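Long-range contact in transcriptional activator HlyU (Vibrio cholerae, PDB 4OOI), which binds DNA as an ArsR-type transcription factor and raises expression of the hemolysin gene hlyA and perhaps of other virulence determinants: residues B[42-47]-B[89-94]. Numbering follows the deposited sequence.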
loop_
_atom_site.group_PDB
_atom_site.type_symbol
_atom_site.label_atom_id
_atom_site.label_comp_id
_atom_site.label_asym_id
_atom_site.label_seq_id
_atom_site.Cartn_x
_atom_site.Cartn_y
_atom_site.Cartn_z
ATOM N N CYS B 42 -7.776 -6.899 -6.716
ATOM C CA CYS B 42 -8.537 -7.798 -5.853
ATOM C C CYS B 42 -9.277 -8.855 -6.665
ATOM O O CYS B 42 -9.366 -10.012 -6.254
ATOM C CB CYS B 42 -9.528 -7.018 -4.983
ATOM S SG CYS B 42 -8.827 -6.328 -3.464
ATOM N N MET B 43 -9.806 -8.455 -7.817
ATOM C CA MET B 43 -10.529 -9.386 -8.675
ATOM C C MET B 43 -9.589 -10.347 -9.398
ATOM O O MET B 43 -9.991 -11.441 -9.793
ATOM C CB MET B 43 -11.392 -8.633 -9.688
ATOM C CG MET B 43 -12.548 -7.866 -9.071
ATOM S SD MET B 43 -13.550 -7.040 -10.318
ATOM C CE MET B 43 -12.290 -6.112 -11.186
ATOM N N LEU B 44 -8.336 -9.934 -9.566
ATOM C CA LEU B 44 -7.346 -10.754 -10.257
ATOM C C LEU B 44 -6.661 -11.738 -9.314
ATOM O O LEU B 44 -5.786 -12.499 -9.726
ATOM C CB LEU B 44 -6.298 -9.874 -10.943
ATOM C CG LEU B 44 -6.769 -9.045 -12.141
ATOM C CD1 LEU B 44 -5.627 -8.211 -12.698
ATOM C CD2 LEU B 44 -7.349 -9.949 -13.212
ATOM N N LEU B 45 -7.063 -11.718 -8.047
ATOM C CA LEU B 45 -6.497 -12.619 -7.051
ATOM C C LEU B 45 -7.009 -14.041 -7.253
ATOM O O LEU B 45 -8.218 -14.275 -7.255
ATOM C CB LEU B 45 -6.827 -12.134 -5.640
ATOM C CG LEU B 45 -6.282 -12.991 -4.497
ATOM C CD1 LEU B 45 -4.767 -13.075 -4.579
ATOM C CD2 LEU B 45 -6.721 -12.439 -3.151
ATOM N N ASP B 46 -6.078 -14.981 -7.420
ATOM C CA ASP B 46 -6.402 -16.378 -7.710
ATOM C C ASP B 46 -7.318 -16.476 -8.924
ATOM O O ASP B 46 -8.194 -17.339 -8.987
ATOM C CB ASP B 46 -7.051 -17.053 -6.499
ATOM C CG ASP B 46 -6.173 -17.007 -5.264
ATOM O OD1 ASP B 46 -6.702 -16.724 -4.168
ATOM O OD2 ASP B 46 -4.956 -17.257 -5.390
ATOM N N ASN B 47 -7.105 -15.588 -9.888
ATOM C CA ASN B 47 -8.018 -15.451 -11.013
ATOM C C ASN B 47 -7.326 -14.929 -12.265
ATOM O O ASN B 47 -6.284 -14.280 -12.186
ATOM C CB ASN B 47 -9.159 -14.504 -10.636
ATOM C CG ASN B 47 -10.521 -15.150 -10.767
ATOM O OD1 ASN B 47 -10.818 -15.802 -11.767
ATOM N ND2 ASN B 47 -11.356 -14.975 -9.751
ATOM N N TYR B 89 -5.572 -10.815 -18.001
ATOM C CA TYR B 89 -4.732 -10.222 -16.971
ATOM C C TYR B 89 -4.677 -11.107 -15.729
ATOM O O TYR B 89 -5.661 -11.752 -15.368
ATOM C CB TYR B 89 -5.263 -8.836 -16.593
ATOM C CG TYR B 89 -5.031 -7.762 -17.639
ATOM C CD1 TYR B 89 -5.650 -7.822 -18.880
ATOM C CD2 TYR B 89 -4.210 -6.676 -17.372
ATOM C CE1 TYR B 89 -5.441 -6.839 -19.830
ATOM C CE2 TYR B 89 -3.995 -5.690 -18.314
ATOM C CZ TYR B 89 -4.611 -5.776 -19.541
ATOM O OH TYR B 89 -4.399 -4.792 -20.480
ATOM N N THR B 90 -3.516 -11.131 -15.084
ATOM C CA THR B 90 -3.332 -11.853 -13.830
ATOM C C THR B 90 -2.430 -11.046 -12.914
ATOM O O THR B 90 -1.819 -10.071 -13.342
ATOM C CB THR B 90 -2.668 -13.222 -14.053
ATOM O OG1 THR B 90 -1.584 -13.082 -14.980
ATOM C CG2 THR B 90 -3.665 -14.219 -14.601
ATOM N N LEU B 91 -2.343 -11.450 -11.652
ATOM C CA LEU B 91 -1.394 -10.834 -10.736
ATOM C C LEU B 91 -0.001 -11.376 -11.028
ATOM O O LEU B 91 0.164 -12.562 -11.310
ATOM C CB LEU B 91 -1.786 -11.093 -9.282
ATOM C CG LEU B 91 -3.096 -10.450 -8.823
ATOM C CD1 LEU B 91 -3.277 -10.601 -7.320
ATOM C CD2 LEU B 91 -3.149 -8.985 -9.231
ATOM N N SER B 92 0.998 -10.501 -10.961
ATOM C CA SER B 92 2.352 -10.861 -11.368
ATOM C C SER B 92 3.156 -11.538 -10.261
ATOM O O SER B 92 3.162 -12.763 -10.145
ATOM C CB SER B 92 3.103 -9.627 -11.876
ATOM O OG SER B 92 3.265 -8.669 -10.846
ATOM N N SER B 93 3.837 -10.729 -9.456
ATOM C CA SER B 93 4.775 -11.241 -8.462
ATOM C C SER B 93 4.089 -11.760 -7.203
ATOM O O SER B 93 2.897 -11.540 -6.993
ATOM C CB SER B 93 5.787 -10.159 -8.088
ATOM O OG SER B 93 5.158 -9.084 -7.414
ATOM N N THR B 94 4.862 -12.446 -6.366
ATOM C CA THR B 94 4.351 -13.005 -5.120
ATOM C C THR B 94 4.072 -11.921 -4.083
ATOM O O THR B 94 3.181 -12.069 -3.245
ATOM C CB THR B 94 5.330 -14.036 -4.524
ATOM O OG1 THR B 94 6.613 -13.428 -4.336
ATOM C CG2 THR B 94 5.473 -15.232 -5.452
#
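Leu44 reaches across to the end of strand 86-91 and touches both Tyr89 and Leu91. Its CG stands anti to its own carbonyl carbon (chi1 -69°), which directs it toward the strand, and the second torsion sets CD1 anti to CA, with both methyls meeting Tyr89. One branch, CD2, lies 3.3 Å from the backbone O of Tyr89. The other, CD1, meets CB of Tyr89 at 4.0 Å, while the phenol ring leads away from this contact. Leu91 packs against the base of Leu44. Its CD2 sits 3.7 Å from CB of Leu44, and its CG lies 3.5 Å from the backbone O of Leu44. The other branch of Leu91, CD1, lies 3.8 Å from CA of Leu45. The Leu45 side chain starts away from the strand, yet its CD1 still touches CD1 of Leu91. At the more open side, CG2 of Thr90 meets the backbone O of Asn47. No hydrogen bond joins the two segments; the contact is mainly apolar. It packs the type II turn Leu44-Asn47, which follows helix 35-43, against the base of the wing, at the end of the second hairpin strand, 86-91, in the winged helix-turn-helix fold. Strand 78-83 adds Val78 beside Leu44 and Tyr89, while helices 51-57 and 62-74 contribute Val51 and Leu69 around Tyr89.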